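Local coordinates for ionotropic glutamate receptor bacterial homologue (Nostoc punctiforme, PDB 2PYY), which binds L-glutamate as the ligand-binding core of a bacterial ionotropic glutamate receptor, probably closing its two lobes to gate the channel, at residues Ile57-Ile71 with Arg182-Ser194. Residues are numbered along the deposited sequence; the frame is centred on the assembly and turned at random.
Sequences IKDNKVNLGIAAISI and REESYGIILPNNS. With GLU (glutamic acid), chain E.
Ser70 OG sits between the bound glutamate and Glu184: it accepts a hydrogen bond from the ligand N at 2.8 Å and gives one to Glu184 OE1. That hydroxyl reaches Glu184 OE1 from above the carboxylate plane, 57° out of it. Glu184 OE1 is also bonded to Thr122, and Glu184 OE2 makes a salt bridge with Arg182 NH2 at 3.2 Å, so the carboxylate is held at both oxygens and its rotation is fixed. Were Glu184 an alanine, the Ser70 hydroxyl would probably be freer to turn away from the ligand amine, and Arg182 would lose this charge partner. The amine also donates to Ala68 O at 2.7 Å, while Ser70 N donates to the ligand's O. Within the same pocket the Tyr186 ring lies flat against Ala68, whose CB makes a CH-pi contact over the face, 4.2 Å from the ring centroid; Ser70 OG meets the same ring at its edge. Tyr186 OH is hydrogen-bonded to Asp158, which also binds the glutamate. In this two-lobed fold of the periplasmic-binding-protein type, the long strand 175-190, interrupted on its way, passes from the sheet of one lobe to that of the other, where its end pairs with strand 64-66. Gly65 and Ile189 form an antiparallel hydrogen-bonded pair, Gly65 N to Ile189 O at 2.9 Å. A second, separate bridge, Ser70 with Tyr186, is shifted in register by two and flanked by the bonds Gly187 N to Ile69 O and Ile71 N to Ser185 O. Between the two bridges a water bonds Ala67 N, Ile69 N and Gly187 O. Ile189 carries CG2 between its backbone N and carbonyl carbon (chi1 -167°), and this branch meets Ile69 CD1, 3.8 Å away, the two side chains nearly perpendicular. Ile188 instead packs CG1 on Ile66 CD1 and CG2 on Leu64 CD1, next to Trp31 of helix 26-38.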
loop_
_atom_site.group_PDB
_atom_site.type_symbol
_atom_site.label_atom_id
_atom_site.label_comp_id
_atom_site.label_asym_id
_atom_site.label_seq_id
_atom_site.Cartn_x
_atom_site.Cartn_y
_atom_site.Cartn_z
ATOM N N ILE B 57 7.464 -15.626 -4.330
ATOM C CA ILE B 57 6.087 -15.932 -4.709
ATOM C C ILE B 57 5.973 -15.802 -6.233
ATOM O O ILE B 57 5.485 -16.703 -6.910
ATOM C CB ILE B 57 5.086 -14.931 -4.067
ATOM C CG1 ILE B 57 4.976 -15.169 -2.559
ATOM C CG2 ILE B 57 3.704 -15.079 -4.718
ATOM C CD1 ILE B 57 4.236 -16.429 -2.178
ATOM N N LYS B 58 6.435 -14.669 -6.755
ATOM C CA LYS B 58 6.388 -14.389 -8.184
ATOM C C LYS B 58 7.058 -15.473 -9.028
ATOM O O LYS B 58 6.497 -15.911 -10.024
ATOM C CB LYS B 58 7.051 -13.043 -8.454
ATOM C CG LYS B 58 6.924 -12.565 -9.871
ATOM C CD LYS B 58 7.187 -11.069 -9.951
ATOM C CE LYS B 58 7.259 -10.611 -11.401
ATOM N NZ LYS B 58 8.399 -11.297 -12.082
ATOM N N ASP B 59 8.244 -15.911 -8.618
ATOM C CA ASP B 59 8.974 -16.922 -9.363
ATOM C C ASP B 59 8.595 -18.357 -8.981
ATOM O O ASP B 59 9.346 -19.296 -9.235
ATOM C CB ASP B 59 10.479 -16.712 -9.186
ATOM C CG ASP B 59 10.922 -15.278 -9.494
ATOM O OD1 ASP B 59 10.283 -14.603 -10.330
ATOM O OD2 ASP B 59 11.925 -14.835 -8.899
ATOM N N ASN B 60 7.421 -18.513 -8.374
ATOM C CA ASN B 60 6.920 -19.820 -7.953
ATOM C C ASN B 60 7.912 -20.647 -7.121
ATOM O O ASN B 60 8.033 -21.859 -7.320
ATOM C CB ASN B 60 6.470 -20.635 -9.180
ATOM C CG ASN B 60 5.288 -19.993 -9.922
ATOM O OD1 ASN B 60 4.743 -20.567 -10.880
ATOM N ND2 ASN B 60 4.886 -18.800 -9.477
ATOM N N LYS B 61 8.616 -20.001 -6.189
ATOM C CA LYS B 61 9.568 -20.699 -5.324
ATOM C C LYS B 61 8.888 -21.083 -4.011
ATOM O O LYS B 61 9.418 -21.874 -3.234
ATOM C CB LYS B 61 10.787 -19.817 -5.031
ATOM C CG LYS B 61 11.814 -19.741 -6.150
ATOM C CD LYS B 61 12.748 -18.544 -5.975
ATOM C CE LYS B 61 13.552 -18.613 -4.686
ATOM N NZ LYS B 61 14.451 -19.804 -4.659
ATOM N N VAL B 62 7.724 -20.493 -3.753
ATOM C CA VAL B 62 6.948 -20.799 -2.552
ATOM C C VAL B 62 5.480 -20.730 -2.932
ATOM O O VAL B 62 5.130 -20.145 -3.961
ATOM C CB VAL B 62 7.185 -19.786 -1.399
ATOM C CG1 VAL B 62 8.598 -19.901 -0.883
ATOM C CG2 VAL B 62 6.888 -18.372 -1.875
ATOM N N ASN B 63 4.616 -21.294 -2.098
ATOM C CA ASN B 63 3.192 -21.298 -2.402
ATOM C C ASN B 63 2.422 -20.106 -1.860
ATOM O O ASN B 63 1.333 -19.799 -2.339
ATOM C CB ASN B 63 2.576 -22.599 -1.892
ATOM C CG ASN B 63 3.257 -23.823 -2.476
ATOM O OD1 ASN B 63 3.097 -24.134 -3.667
ATOM N ND2 ASN B 63 4.036 -24.513 -1.650
ATOM N N LEU B 64 2.995 -19.432 -0.869
ATOM C CA LEU B 64 2.349 -18.276 -0.256
ATOM C C LEU B 64 3.321 -17.719 0.781
ATOM O O LEU B 64 4.358 -18.312 1.046
ATOM C CB LEU B 64 1.053 -18.707 0.434
ATOM C CG LEU B 64 1.366 -19.654 1.594
ATOM C CD1 LEU B 64 1.419 -18.857 2.879
ATOM C CD2 LEU B 64 0.328 -20.739 1.687
ATOM N N GLY B 65 2.982 -16.582 1.375
ATOM C CA GLY B 65 3.863 -15.987 2.361
ATOM C C GLY B 65 3.077 -15.260 3.434
ATOM O O GLY B 65 1.981 -14.765 3.181
ATOM N N ILE B 66 3.626 -15.197 4.636
ATOM C CA ILE B 66 2.948 -14.521 5.728
ATOM C C ILE B 66 4.002 -13.942 6.662
ATOM O O ILE B 66 5.076 -14.523 6.851
ATOM C CB ILE B 66 2.039 -15.497 6.521
ATOM C CG1 ILE B 66 1.323 -14.745 7.639
ATOM C CG2 ILE B 66 2.887 -16.616 7.128
ATOM C CD1 ILE B 66 0.313 -15.589 8.426
ATOM N N ALA B 67 3.688 -12.791 7.235
ATOM C CA ALA B 67 4.571 -12.096 8.173
ATOM C C ALA B 67 3.782 -10.870 8.616
ATOM O O ALA B 67 2.740 -10.989 9.265
ATOM C CB ALA B 67 5.864 -11.685 7.476
ATOM N N ALA B 68 4.287 -9.703 8.246
ATOM C CA ALA B 68 3.647 -8.441 8.545
ATOM C C ALA B 68 3.567 -7.784 7.163
ATOM O O ALA B 68 4.123 -6.712 6.933
ATOM C CB ALA B 68 4.529 -7.616 9.482
ATOM N N ILE B 69 2.879 -8.462 6.251
ATOM C CA ILE B 69 2.732 -8.036 4.868
ATOM C C ILE B 69 1.544 -7.126 4.542
ATOM O O ILE B 69 0.406 -7.582 4.451
ATOM C CB ILE B 69 2.658 -9.284 3.934
ATOM C CG1 ILE B 69 3.777 -10.266 4.298
ATOM C CG2 ILE B 69 2.787 -8.848 2.460
ATOM C CD1 ILE B 69 3.830 -11.525 3.442
ATOM N N SER B 70 1.808 -5.839 4.357
ATOM C CA SER B 70 0.754 -4.885 4.044
ATOM C C SER B 70 0.108 -5.165 2.695
ATOM O O SER B 70 0.787 -5.445 1.709
ATOM C CB SER B 70 1.329 -3.472 4.032
ATOM O OG SER B 70 1.834 -3.142 5.306
ATOM N N ILE B 71 -1.215 -5.085 2.671
ATOM C CA ILE B 71 -1.986 -5.270 1.456
ATOM C C ILE B 71 -2.042 -3.884 0.798
ATOM O O ILE B 71 -2.480 -2.903 1.414
ATOM C CB ILE B 71 -3.422 -5.735 1.796
ATOM C CG1 ILE B 71 -3.353 -7.086 2.532
ATOM C CG2 ILE B 71 -4.276 -5.848 0.516
ATOM C CD1 ILE B 71 -4.689 -7.621 2.957
ATOM N N ARG B 182 -0.896 6.355 8.076
ATOM C CA ARG B 182 -1.714 5.686 7.079
ATOM C C ARG B 182 -2.052 4.293 7.612
ATOM O O ARG B 182 -1.189 3.592 8.151
ATOM C CB ARG B 182 -0.971 5.568 5.733
ATOM C CG ARG B 182 -1.848 4.988 4.610
ATOM C CD ARG B 182 -1.258 5.103 3.192
ATOM N NE ARG B 182 -0.168 4.156 2.920
ATOM C CZ ARG B 182 0.362 3.931 1.713
ATOM N NH1 ARG B 182 -0.090 4.580 0.648
ATOM N NH2 ARG B 182 1.356 3.058 1.572
ATOM N N GLU B 183 -3.314 3.907 7.472
ATOM C CA GLU B 183 -3.766 2.604 7.929
ATOM C C GLU B 183 -3.580 1.538 6.874
ATOM O O GLU B 183 -3.974 1.712 5.721
ATOM C CB GLU B 183 -5.238 2.653 8.320
ATOM C CG GLU B 183 -5.506 3.360 9.629
ATOM C CD GLU B 183 -6.979 3.402 9.980
ATOM O OE1 GLU B 183 -7.294 3.758 11.139
ATOM O OE2 GLU B 183 -7.821 3.086 9.101
ATOM N N GLU B 184 -2.983 0.425 7.277
ATOM C CA GLU B 184 -2.759 -0.687 6.361
ATOM C C GLU B 184 -3.154 -1.964 7.081
ATOM O O GLU B 184 -3.042 -2.058 8.299
ATOM C CB GLU B 184 -1.278 -0.787 5.971
ATOM C CG GLU B 184 -0.616 0.521 5.545
ATOM C CD GLU B 184 0.778 0.328 4.954
ATOM O OE1 GLU B 184 1.628 -0.367 5.582
ATOM O OE2 GLU B 184 1.027 0.894 3.862
ATOM N N SER B 185 -3.631 -2.943 6.336
ATOM C CA SER B 185 -3.983 -4.196 6.962
ATOM C C SER B 185 -2.992 -5.219 6.420
ATOM O O SER B 185 -2.423 -5.037 5.332
ATOM C CB SER B 185 -5.430 -4.586 6.631
ATOM O OG SER B 185 -5.525 -5.196 5.361
ATOM N N TYR B 186 -2.742 -6.264 7.202
ATOM C CA TYR B 186 -1.829 -7.323 6.783
ATOM C C TYR B 186 -2.649 -8.489 6.293
ATOM O O TYR B 186 -3.746 -8.734 6.799
ATOM C CB TYR B 186 -0.975 -7.843 7.933
ATOM C CG TYR B 186 -0.112 -6.821 8.606
ATOM C CD1 TYR B 186 0.405 -5.727 7.906
ATOM C CD2 TYR B 186 0.226 -6.970 9.949
ATOM C CE1 TYR B 186 1.241 -4.806 8.537
ATOM C CE2 TYR B 186 1.058 -6.061 10.585
ATOM C CZ TYR B 186 1.561 -4.985 9.875
ATOM O OH TYR B 186 2.384 -4.102 10.528
ATOM N N GLY B 187 -2.091 -9.234 5.346
ATOM C CA GLY B 187 -2.781 -10.388 4.812
ATOM C C GLY B 187 -1.755 -11.430 4.418
ATOM O O GLY B 187 -0.543 -11.185 4.523
ATOM N N ILE B 188 -2.231 -12.601 4.015
ATOM C CA ILE B 188 -1.357 -13.678 3.560
ATOM C C ILE B 188 -1.275 -13.395 2.059
ATOM O O ILE B 188 -2.307 -13.170 1.409
ATOM C CB ILE B 188 -1.997 -15.074 3.860
ATOM C CG1 ILE B 188 -1.954 -15.326 5.377
ATOM C CG2 ILE B 188 -1.244 -16.196 3.126
ATOM C CD1 ILE B 188 -2.813 -16.522 5.875
ATOM N N ILE B 189 -0.062 -13.329 1.516
ATOM C CA ILE B 189 0.087 -13.044 0.091
ATOM C C ILE B 189 0.167 -14.376 -0.643
ATOM O O ILE B 189 0.846 -15.300 -0.192
ATOM C CB ILE B 189 1.352 -12.152 -0.171
ATOM C CG1 ILE B 189 1.327 -11.586 -1.595
ATOM C CG2 ILE B 189 2.627 -12.951 0.103
ATOM C CD1 ILE B 189 2.251 -10.390 -1.796
ATOM N N LEU B 190 -0.538 -14.456 -1.767
ATOM C CA LEU B 190 -0.613 -15.675 -2.555
ATOM C C LEU B 190 -0.466 -15.353 -4.026
ATOM O O LEU B 190 -0.658 -14.208 -4.435
ATOM C CB LEU B 190 -1.994 -16.309 -2.360
ATOM C CG LEU B 190 -2.495 -16.462 -0.934
ATOM C CD1 LEU B 190 -3.957 -16.057 -0.835
ATOM C CD2 LEU B 190 -2.280 -17.885 -0.497
ATOM N N PRO B 191 -0.121 -16.360 -4.841
ATOM C CA PRO B 191 0.012 -16.107 -6.274
ATOM C C PRO B 191 -1.408 -15.999 -6.838
ATOM O O PRO B 191 -2.354 -16.468 -6.210
ATOM C CB PRO B 191 0.749 -17.346 -6.775
ATOM C CG PRO B 191 0.325 -18.413 -5.807
ATOM C CD PRO B 191 0.376 -17.700 -4.487
ATOM N N ASN B 192 -1.559 -15.367 -7.996
ATOM C CA ASN B 192 -2.882 -15.244 -8.599
ATOM C C ASN B 192 -3.496 -16.612 -8.836
ATOM O O ASN B 192 -2.778 -17.573 -9.103
ATOM C CB ASN B 192 -2.812 -14.533 -9.944
ATOM C CG ASN B 192 -2.486 -13.066 -9.808
ATOM O OD1 ASN B 192 -2.978 -12.383 -8.902
ATOM N ND2 ASN B 192 -1.656 -12.564 -10.718
ATOM N N ASN B 193 -4.819 -16.697 -8.742
ATOM C CA ASN B 193 -5.530 -17.949 -8.982
ATOM C C ASN B 193 -5.134 -19.075 -8.042
ATOM O O ASN B 193 -5.305 -20.249 -8.370
ATOM C CB ASN B 193 -5.289 -18.415 -10.421
ATOM C CG ASN B 193 -5.795 -17.429 -11.442
ATOM O OD1 ASN B 193 -5.206 -17.272 -12.515
ATOM N ND2 ASN B 193 -6.899 -16.762 -11.125
ATOM N N SER B 194 -4.589 -18.729 -6.883
ATOM C CA SER B 194 -4.181 -19.749 -5.933
ATOM C C SER B 194 -5.396 -20.473 -5.382
ATOM O O SER B 194 -6.363 -19.848 -4.943
ATOM C CB SER B 194 -3.402 -19.128 -4.776
ATOM O OG SER B 194 -3.310 -20.043 -3.699
HETATM N N GLU E . 4.184 -4.036 6.609
HETATM C CA GLU E . 5.432 -3.704 5.860
HETATM C C GLU E . 5.251 -4.033 4.381
HETATM O O GLU E . 4.420 -4.915 4.079
HETATM C CB GLU E . 6.610 -4.508 6.415
HETATM C CG GLU E . 7.956 -4.147 5.794
HETATM C CD GLU E . 9.084 -5.065 6.250
HETATM O OE1 GLU E . 10.259 -4.741 5.982
HETATM O OE2 GLU E . 8.790 -6.110 6.871
HETATM O OXT GLU E . 5.940 -3.415 3.544
HETATM O O HOH W 1 -0.751 -20.775 -3.750
HETATM O O HOH W 2 1.393 -11.013 6.628
HETATM O O HOH W 3 -4.477 -2.269 3.542
#